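Local coordinates for putative PII-like nitrogen regulatory protein (Shewanella baltica, PDB 3CE8), which is of unknown function but, as a putative PII-like trimeric protein, may have a signalling or regulatory role, at residues Thr22-Leu28 against Phe81-Ala87; Asp33-Ile38 against Val100-Cys106. All blocks are in the same frame, centred on the assembly; numbering follows the deposited sequence.

Contact 1: Thr22-Leu28 against Phe81-Ala87; sequences TEQLLVL and FEIMHPA. With EDO (1,2-ethanediol), chain E.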
ATOM      1  N   THR A  22      -9.750  -4.373  14.905  1.00 39.67           N
ATOM      2  CA  THR A  22     -10.202  -3.071  15.411  1.00 35.47           C
ATOM      3  C   THR A  22      -9.212  -1.997  14.929  1.00 31.17           C
ATOM      4  O   THR A  22      -9.458  -0.812  15.060  1.00 28.42           O
ATOM      5  CB  THR A  22     -10.307  -3.042  16.927  1.00 35.58           C
ATOM      6  OG1 THR A  22      -9.030  -3.382  17.488  1.00 34.45           O
ATOM      7  CG2 THR A  22     -11.416  -4.011  17.416  1.00 37.20           C
ATOM      8  N   GLU A  23      -8.093  -2.463  14.374  1.00 28.57           N
ATOM      9  CA  GLU A  23      -7.073  -1.587  13.732  1.00 27.49           C
ATOM     10  C   GLU A  23      -7.369  -1.531  12.261  1.00 25.72           C
ATOM     11  O   GLU A  23      -7.773  -2.514  11.626  1.00 26.06           O
ATOM     12  CB  GLU A  23      -5.624  -2.059  13.888  1.00 27.13           C
ATOM     13  CG  GLU A  23      -5.074  -1.941  15.291  1.00 32.02           C
ATOM     14  CD  GLU A  23      -4.851  -0.511  15.743  1.00 31.04           C
ATOM     15  OE1 GLU A  23      -4.271   0.282  14.973  1.00 37.88           O
ATOM     16  OE2 GLU A  23      -5.222  -0.196  16.892  1.00 35.24           O
ATOM     17  N   GLN A  24      -7.172  -0.352  11.722  1.00 23.64           N
ATOM     18  CA  GLN A  24      -7.398  -0.138  10.306  1.00 23.08           C
ATOM     19  C   GLN A  24      -6.397   0.897   9.804  1.00 21.99           C
ATOM     20  O   GLN A  24      -5.829   1.642  10.585  1.00 21.08           O
ATOM     21  CB  GLN A  24      -8.854   0.249  10.058  1.00 23.65           C
ATOM     22  CG  GLN A  24      -9.289   1.463  10.811  1.00 26.80           C
ATOM     23  CD  GLN A  24     -10.746   1.815  10.565  1.00 31.01           C
ATOM     24  OE1 GLN A  24     -11.578   0.924  10.325  1.00 21.90           O
ATOM     25  NE2 GLN A  24     -11.067   3.139  10.639  1.00 26.52           N
ATOM     26  N   LEU A  25      -6.158   0.887   8.507  1.00 20.78           N
ATOM     27  CA  LEU A  25      -5.165   1.760   7.896  1.00 21.00           C
ATOM     28  C   LEU A  25      -5.772   2.935   7.137  1.00 20.45           C
ATOM     29  O   LEU A  25      -6.543   2.739   6.235  1.00 24.40           O
ATOM     30  CB  LEU A  25      -4.302   0.917   6.930  1.00 21.16           C
ATOM     31  CG  LEU A  25      -3.048   1.557   6.350  1.00 18.98           C
ATOM     32  CD1 LEU A  25      -2.051   1.754   7.489  1.00 15.42           C
ATOM     33  CD2 LEU A  25      -2.462   0.726   5.168  1.00 16.88           C
ATOM     34  N   LEU A  26      -5.449   4.149   7.530  1.00 19.70           N
ATOM     35  CA  LEU A  26      -5.874   5.317   6.754  1.00 20.81           C
ATOM     36  C   LEU A  26      -4.799   5.653   5.767  1.00 20.97           C
ATOM     37  O   LEU A  26      -3.633   5.771   6.126  1.00 21.91           O
ATOM     38  CB  LEU A  26      -6.110   6.551   7.632  1.00 21.84           C
ATOM     39  CG  LEU A  26      -6.383   7.872   6.909  1.00 21.42           C
ATOM     40  CD1 LEU A  26      -7.716   7.880   6.164  1.00 15.43           C
ATOM     41  CD2 LEU A  26      -6.377   8.924   7.981  1.00 21.64           C
ATOM     42  N   VAL A  27      -5.196   5.714   4.509  1.00 21.20           N
ATOM     43  CA  VAL A  27      -4.292   6.130   3.422  1.00 21.05           C
ATOM     44  C   VAL A  27      -4.832   7.441   2.908  1.00 21.63           C
ATOM     45  O   VAL A  27      -6.021   7.588   2.587  1.00 20.77           O
ATOM     46  CB  VAL A  27      -4.198   5.143   2.251  1.00 20.40           C
ATOM     47  CG1 VAL A  27      -3.282   5.734   1.174  1.00 13.26           C
ATOM     48  CG2 VAL A  27      -3.699   3.784   2.751  1.00 17.37           C
ATOM     49  N   LEU A  28      -3.921   8.394   2.864  1.00 22.92           N
ATOM     50  CA  LEU A  28      -4.226   9.804   2.547  1.00 22.32           C
ATOM     51  C   LEU A  28      -3.250  10.349   1.518  1.00 21.50           C
ATOM     52  O   LEU A  28      -2.042  10.261   1.705  1.00 21.57           O
ATOM     53  CB  LEU A  28      -4.137  10.595   3.866  1.00 21.68           C
ATOM     54  CG  LEU A  28      -4.246  12.112   3.846  1.00 27.92           C
ATOM     55  CD1 LEU A  28      -5.643  12.586   3.443  1.00 31.88           C
ATOM     56  CD2 LEU A  28      -3.879  12.604   5.231  1.00 29.61           C
ATOM     57  N   PHE A  81       0.585   9.273   2.873  1.00 21.81           N
ATOM     58  CA  PHE A  81       0.608   8.950   4.286  1.00 22.19           C
ATOM     59  C   PHE A  81      -0.168   7.682   4.523  1.00 21.85           C
ATOM     60  O   PHE A  81      -1.215   7.453   3.927  1.00 23.44           O
ATOM     61  CB  PHE A  81      -0.087  10.041   5.123  1.00 22.82           C
ATOM     62  CG  PHE A  81       0.706  11.341   5.274  1.00 25.61           C
ATOM     63  CD1 PHE A  81       0.586  12.362   4.346  1.00 25.11           C
ATOM     64  CD2 PHE A  81       1.529  11.548   6.376  1.00 23.84           C
ATOM     65  CE1 PHE A  81       1.290  13.533   4.507  1.00 26.09           C
ATOM     66  CE2 PHE A  81       2.244  12.714   6.523  1.00 23.65           C
ATOM     67  CZ  PHE A  81       2.123  13.706   5.602  1.00 22.88           C
ATOM     68  N   GLU A  82       0.373   6.864   5.403  1.00 20.47           N
ATOM     69  CA  GLU A  82      -0.310   5.663   5.876  1.00 20.93           C
ATOM     70  C   GLU A  82      -0.284   5.687   7.389  1.00 20.81           C
ATOM     71  O   GLU A  82       0.784   5.773   8.016  1.00 20.41           O
ATOM     72  CB  GLU A  82       0.318   4.391   5.313  1.00 22.26           C
ATOM     73  CG  GLU A  82       0.116   4.275   3.819  1.00 22.04           C
ATOM     74  CD  GLU A  82       0.471   2.920   3.241  1.00 29.61           C
ATOM     75  OE1 GLU A  82       0.971   2.017   3.944  1.00 37.80           O
ATOM     76  OE2 GLU A  82       0.207   2.750   2.051  1.00 34.62           O
ATOM     77  N   ILE A  83      -1.495   5.649   7.939  1.00 21.15           N
ATOM     78  CA  ILE A  83      -1.746   5.799   9.366  1.00 21.32           C
ATOM     79  C   ILE A  83      -2.641   4.727   9.980  1.00 22.59           C
ATOM     80  O   ILE A  83      -3.858   4.695   9.834  1.00 24.33           O
ATOM     81  CB  ILE A  83      -2.389   7.179   9.631  1.00 21.54           C
ATOM     82  CG1 ILE A  83      -1.571   8.264   8.923  1.00 21.17           C
ATOM     83  CG2 ILE A  83      -2.548   7.475  11.144  1.00 21.63           C
ATOM     84  CD1 ILE A  83      -2.426   9.367   8.457  1.00 16.03           C
HETATM   85  N   MSE A  84      -1.966   3.835  10.666  1.00 22.51           N
HETATM   86  CA  MSE A  84      -2.606   2.762  11.403  0.50 21.87           C
HETATM   87  C   MSE A  84      -3.212   3.415  12.634  1.00 22.75           C
HETATM   88  O   MSE A  84      -2.569   4.227  13.315  1.00 24.08           O
HETATM   89  CB  MSE A  84      -1.612   1.669  11.821  0.50 21.10           C
HETATM   90  CG  MSE A  84      -2.282   0.476  12.468  0.50 19.91           C
HETATM   91 SE   MSE A  84      -3.173  -0.584  11.133  0.38 17.60          SE
HETATM   92  CE  MSE A  84      -1.651  -0.916   9.980  0.50 24.51           C
ATOM     93  N   HIS A  85      -4.461   3.064  12.892  1.00 22.89           N
ATOM     94  CA  HIS A  85      -5.202   3.609  14.002  1.00 21.94           C
ATOM     95  C   HIS A  85      -6.367   2.714  14.387  1.00 21.88           C
ATOM     96  O   HIS A  85      -6.862   1.951  13.563  1.00 22.48           O
ATOM     97  CB  HIS A  85      -5.762   4.977  13.596  1.00 23.63           C
ATOM     98  CG  HIS A  85      -6.773   4.908  12.484  1.00 22.46           C
ATOM     99  ND1 HIS A  85      -6.413   4.764  11.153  1.00 19.28           N
ATOM    100  CD2 HIS A  85      -8.127   4.945  12.507  1.00 17.90           C
ATOM    101  CE1 HIS A  85      -7.508   4.700  10.410  1.00 22.83           C
ATOM    102  NE2 HIS A  85      -8.562   4.800  11.204  1.00 18.43           N
ATOM    103  N   PRO A  86      -6.806   2.809  15.645  1.00 20.91           N
ATOM    104  CA  PRO A  86      -7.986   2.078  16.047  1.00 20.93           C
ATOM    105  C   PRO A  86      -9.259   2.618  15.382  1.00 21.48           C
ATOM    106  O   PRO A  86      -9.487   3.828  15.291  1.00 21.37           O
ATOM    107  CB  PRO A  86      -8.053   2.297  17.568  1.00 22.21           C
ATOM    108  CG  PRO A  86      -6.847   3.125  17.963  1.00 22.59           C
ATOM    109  CD  PRO A  86      -6.280   3.697  16.703  1.00 21.80           C
ATOM    110  N   ALA A  87     -10.083   1.685  14.947  1.00 20.85           N
ATOM    111  CA  ALA A  87     -11.334   1.991  14.277  1.00 20.48           C
ATOM    112  C   ALA A  87     -12.172   2.932  15.123  1.00 19.58           C
ATOM    113  O   ALA A  87     -12.904   3.781  14.615  1.00 19.68           O
ATOM    114  CB  ALA A  87     -12.126   0.674  13.965  1.00 20.30           C
TER
HETATM  115  C1  EDO E 105       1.680   2.718   9.591  1.00 81.79           C
HETATM  116  O1  EDO E 105       2.662   3.402   8.805  1.00 80.99           O
HETATM  117  C2  EDO E 105       2.103   2.622  11.046  1.00 81.06           C
HETATM  118  O2  EDO E 105       1.230   3.583  11.607  1.00 79.27           O
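Gln24 and His85 meet on the helix-covered face of two antiparallel strands. The amide NE2 of Gln24 donates to the ring NE2 of His85 at 3.1 Å. The donor lies 32° out of the imidazole plane, and the amide and ring planes stand 78° apart. Gln24 CG sits between its backbone N and carbonyl carbon (chi1 57°), and the extended chain then carries the amide up to the ring. The same NE2 also bonds Gln90. The other ring nitrogen, His85 ND1, donates in the ring plane to Ile83 O at 2.9 Å. Ile83 O takes a second bond from Leu26 N, which comes from the opposite face of the carbonyl plane. Two bonds thus fix the rotation of the imidazole, and Leu26 N lies at its edge. Further along this face, Leu26 and Ile83 run alongside each other, with Leu26 CD2 4.0 Å from Ile83 CD1. Leu93, Leu94 and Leu97 of helix 90-100 pack on Leu26.

On the other face, Leu25 and Met84, a selenomethionine, stand roughly perpendicular. In the one of two conformers given, Leu25 CD1 is 3.7 Å from Met84 CE. Trp109 of the second subunit packs on Met84 and Glu82. A 1,2-ethanediol, probably from the crystallisation liquor, accepts a weak bond from Met84 N.

Backbone bonds run from Ala87 N to Thr22 O (2.6 Å) through to the mutual pair of Leu28 and Phe81. This regular antiparallel ladder joins the two central strands of a four-stranded, ferredoxin-like sheet, as in PII-like proteins, with helices on one face and a subunit interface on the other.

Contact 2: Asp33-Ile38 against Val100-Cys106; sequences DIKDDI and VCKHNPC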
ATOM      1  N   ASP A  33       2.330  20.715  -0.116  1.00 27.64           N
ATOM      2  CA  ASP A  33       2.342  21.946   0.696  1.00 27.42           C
ATOM      3  C   ASP A  33       1.748  21.800   2.116  1.00 26.54           C
ATOM      4  O   ASP A  33       2.181  22.486   3.053  1.00 26.50           O
ATOM      5  CB  ASP A  33       1.745  23.148  -0.066  1.00 27.76           C
ATOM      6  CG  ASP A  33       0.315  22.928  -0.510  1.00 30.55           C
ATOM      7  OD1 ASP A  33      -0.322  21.959  -0.037  1.00 37.11           O
ATOM      8  OD2 ASP A  33      -0.172  23.735  -1.333  1.00 31.60           O
ATOM      9  N   ILE A  34       0.799  20.890   2.286  1.00 25.17           N
ATOM     10  CA  ILE A  34       0.164  20.694   3.617  1.00 24.05           C
ATOM     11  C   ILE A  34       0.776  19.499   4.319  1.00 23.25           C
ATOM     12  O   ILE A  34       0.295  19.049   5.356  1.00 22.99           O
ATOM     13  CB  ILE A  34      -1.384  20.516   3.588  1.00 23.67           C
ATOM     14  CG1 ILE A  34      -1.776  19.321   2.709  1.00 24.42           C
ATOM     15  CG2 ILE A  34      -2.058  21.790   3.164  1.00 22.44           C
ATOM     16  CD1 ILE A  34      -3.243  18.887   2.831  1.00 23.67           C
ATOM     17  N   LYS A  35       1.866  19.026   3.739  1.00 23.76           N
ATOM     18  CA  LYS A  35       2.604  17.843   4.230  1.00 24.92           C
ATOM     19  C   LYS A  35       3.046  17.983   5.696  1.00 24.97           C
ATOM     20  O   LYS A  35       2.821  17.099   6.539  1.00 24.29           O
ATOM     21  CB  LYS A  35       3.815  17.559   3.304  1.00 26.32           C
ATOM     22  CG  LYS A  35       4.826  16.511   3.815  1.00 30.48           C
ATOM     23  CD  LYS A  35       5.767  15.947   2.703  1.00 33.16           C
ATOM     24  CE  LYS A  35       6.788  16.954   2.165  1.00 34.65           C
ATOM     25  NZ  LYS A  35       7.601  16.379   1.041  1.00 33.88           N
ATOM     26  N   ASP A  36       3.621  19.137   5.995  1.00 25.20           N
ATOM     27  CA  ASP A  36       4.162  19.408   7.330  1.00 26.26           C
ATOM     28  C   ASP A  36       3.039  19.599   8.324  1.00 26.09           C
ATOM     29  O   ASP A  36       3.130  19.195   9.481  1.00 26.81           O
ATOM     30  CB  ASP A  36       5.037  20.665   7.348  1.00 27.09           C
ATOM     31  CG  ASP A  36       6.256  20.562   6.437  1.00 32.70           C
ATOM     32  OD1 ASP A  36       6.190  19.803   5.448  1.00 35.92           O
ATOM     33  OD2 ASP A  36       7.270  21.272   6.699  1.00 43.78           O
ATOM     34  N   ASP A  37       1.971  20.210   7.840  1.00 25.15           N
ATOM     35  CA  ASP A  37       0.806  20.523   8.676  1.00 23.97           C
ATOM     36  C   ASP A  37       0.144  19.212   9.067  1.00 23.15           C
ATOM     37  O   ASP A  37      -0.381  19.059  10.171  1.00 23.49           O
ATOM     38  CB  ASP A  37      -0.178  21.430   7.934  1.00 24.14           C
ATOM     39  CG  ASP A  37       0.426  22.782   7.590  1.00 25.98           C
ATOM     40  OD1 ASP A  37       0.928  23.458   8.507  1.00 33.70           O
ATOM     41  OD2 ASP A  37       0.413  23.167   6.403  1.00 28.21           O
ATOM     42  N   ILE A  38       0.222  18.251   8.160  1.00 21.37           N
ATOM     43  CA  ILE A  38      -0.383  16.959   8.416  1.00 20.89           C
ATOM     44  C   ILE A  38       0.480  16.225   9.440  1.00 21.45           C
ATOM     45  O   ILE A  38      -0.017  15.575  10.358  1.00 23.67           O
ATOM     46  CB  ILE A  38      -0.552  16.093   7.156  1.00 20.62           C
ATOM     47  CG1 ILE A  38      -1.684  16.619   6.282  1.00 22.06           C
ATOM     48  CG2 ILE A  38      -0.903  14.645   7.533  1.00 19.22           C
ATOM     49  CD1 ILE A  38      -1.903  15.814   5.008  1.00 16.27           C
ATOM     50  N   VAL A 100      -6.727  20.412   8.526  1.00 21.76           N
ATOM     51  CA  VAL A 100      -5.469  20.838   7.865  1.00 23.28           C
ATOM     52  C   VAL A 100      -5.678  20.970   6.368  1.00 23.11           C
ATOM     53  O   VAL A 100      -4.937  21.683   5.680  1.00 23.59           O
ATOM     54  CB  VAL A 100      -4.269  19.902   8.163  1.00 23.34           C
ATOM     55  CG1 VAL A 100      -4.042  19.789   9.671  1.00 25.97           C
ATOM     56  CG2 VAL A 100      -4.497  18.551   7.594  1.00 25.57           C
ATOM     57  N   CYS A 101      -6.743  20.321   5.906  1.00 22.52           N
ATOM     58  CA  CYS A 101      -7.094  20.274   4.471  1.00 22.70           C
ATOM     59  C   CYS A 101      -8.143  21.263   4.110  1.00 22.88           C
ATOM     60  O   CYS A 101      -8.686  21.204   3.015  1.00 21.90           O
ATOM     61  CB  CYS A 101      -7.683  18.936   4.100  1.00 22.19           C
ATOM     62  SG  CYS A 101      -6.577  17.606   4.404  1.00 24.92           S
ATOM     63  N   LYS A 102      -8.441  22.131   5.071  1.00 23.56           N
ATOM     64  CA  LYS A 102      -9.493  23.165   4.941  1.00 23.56           C
ATOM     65  C   LYS A 102      -9.499  23.664   3.507  1.00 23.69           C
ATOM     66  O   LYS A 102     -10.545  23.730   2.862  1.00 23.86           O
ATOM     67  CB  LYS A 102      -9.278  24.351   5.946  1.00 22.93           C
ATOM     68  CG  LYS A 102     -10.442  25.349   6.147  1.00 20.35           C
ATOM     69  CD  LYS A 102     -10.068  26.515   7.161  1.00 16.75           C
ATOM     70  N   HIS A 103      -8.307  23.932   2.992  1.00 23.82           N
ATOM     71  CA  HIS A 103      -8.193  24.581   1.693  1.00 25.25           C
ATOM     72  C   HIS A 103      -7.498  23.751   0.617  1.00 24.65           C
ATOM     73  O   HIS A 103      -7.351  24.210  -0.526  1.00 25.14           O
ATOM     74  CB  HIS A 103      -7.480  25.948   1.851  1.00 26.94           C
ATOM     75  CG  HIS A 103      -8.206  26.941   2.722  1.00 30.83           C
ATOM     76  ND1 HIS A 103      -9.181  27.790   2.236  1.00 32.46           N
ATOM     77  CD2 HIS A 103      -8.062  27.247   4.036  1.00 33.84           C
ATOM     78  CE1 HIS A 103      -9.623  28.557   3.219  1.00 33.47           C
ATOM     79  NE2 HIS A 103      -8.961  28.248   4.321  1.00 34.85           N
ATOM     80  N   ASN A 104      -7.071  22.546   0.995  1.00 23.52           N
ATOM     81  CA  ASN A 104      -6.368  21.605   0.098  1.00 21.85           C
ATOM     82  C   ASN A 104      -6.945  20.215   0.169  1.00 20.41           C
ATOM     83  O   ASN A 104      -6.458  19.403   0.926  1.00 19.79           O
ATOM     84  CB  ASN A 104      -4.898  21.464   0.478  1.00 22.23           C
ATOM     85  CG  ASN A 104      -4.144  22.736   0.351  1.00 25.91           C
ATOM     86  OD1 ASN A 104      -4.288  23.641   1.181  1.00 27.27           O
ATOM     87  ND2 ASN A 104      -3.289  22.812  -0.667  1.00 29.31           N
ATOM     88  N   PRO A 105      -7.965  19.932  -0.633  1.00 19.80           N
ATOM     89  CA  PRO A 105      -8.566  18.620  -0.552  1.00 19.43           C
ATOM     90  C   PRO A 105      -7.614  17.484  -0.766  1.00 19.83           C
ATOM     91  O   PRO A 105      -6.706  17.552  -1.583  1.00 19.51           O
ATOM     92  CB  PRO A 105      -9.638  18.650  -1.626  1.00 20.61           C
ATOM     93  CG  PRO A 105     -10.002  20.146  -1.742  1.00 21.21           C
ATOM     94  CD  PRO A 105      -8.729  20.870  -1.481  1.00 19.87           C
ATOM     95  N   CYS A 106      -7.846  16.461   0.039  1.00 21.20           N
ATOM     96  CA  CYS A 106      -7.056  15.234   0.040  1.00 23.97           C
ATOM     97  C   CYS A 106      -7.855  13.968  -0.076  1.00 23.27           C
ATOM     98  O   CYS A 106      -8.757  13.707   0.700  1.00 24.98           O
ATOM     99  CB  CYS A 106      -6.201  15.153   1.299  1.00 23.61           C
ATOM    100  SG  CYS A 106      -4.973  16.493   1.215  1.00 40.87           S
TER
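Asp33 faces Asn104 where the start of helix 35-42 meets the loop after helix 90-100. The two side chains approach head-on. Asn104 ND2 makes a weak hydrogen bond to Asp33 OD2 at 3.3 Å, bent to 127° at the hydrogen. The carboxylate and amide planes are 88° apart, close to perpendicular, and Asp33 itself is exposed to solvent.

Ile34 comes next, at the N-cap position, and it carries most of the packing. Its CG1 is wedged between the backbone N and the carbonyl carbon (chi1 58°). With the chain extended beyond it, this aims CD1 at the cysteine sulfurs while CG2 lies against the Asn104 amide. The CG2 methyl is 3.5 Å from Asn104 OD1, and the two side chains run antiparallel past one another. The CD1 methyl reaches deeper, to 3.4 Å from Cys106 SG and 3.9 Å from Cys101 SG. Two cysteine sulfurs therefore border the end of one isoleucine. With an alanine at Asn104, Asp33 is likely to lose its weak amide partner, and Ile34 CG2 part of its cover.

Asp37 lies a helical turn further on. Its carbonyl O is 3.8 Å from Val100 CG1, and it also accepts a bond from Thr41 within the helix.

Ile38 ends the segment and lies nearly square to Val100. Its CG1 meets Val100 CG2 at 3.7 Å. Leu28, Ala30 and Phe81 of the sheet also touch Ile38, which puts it between helix and strands.

This is helix-to-loop packing in a ferredoxin-like alpha/beta fold. The first turn of one helix rests against the C-terminal end of the other and the loop leading into strand 106-112, outermost within the chain, where the sheet runs on into the third subunit.

Overall arrangement
The centres of the two contacts are about 18 Å apart, on opposite sides of the chain's centre. Their segments alternate along the chain: 22-28, 33-38, 81-87, then 100-106. Strand 23-31 leads directly into helix 35-42, and strand 74-86 is followed by helix 90-100. Contact 1 pairs the two strands in the middle of the sheet. Contact 2 joins the helical layer and the approach to strand 106-112. Leu28 and Phe81 link them: Leu28 CD1 packs on Cys106 CB at 3.4 Å, and Phe81 CZ on Ile38 CG2 at 3.7 Å. Both contacts touch the third subunit, where Cys106 extends the sheet across the interface of the trimer.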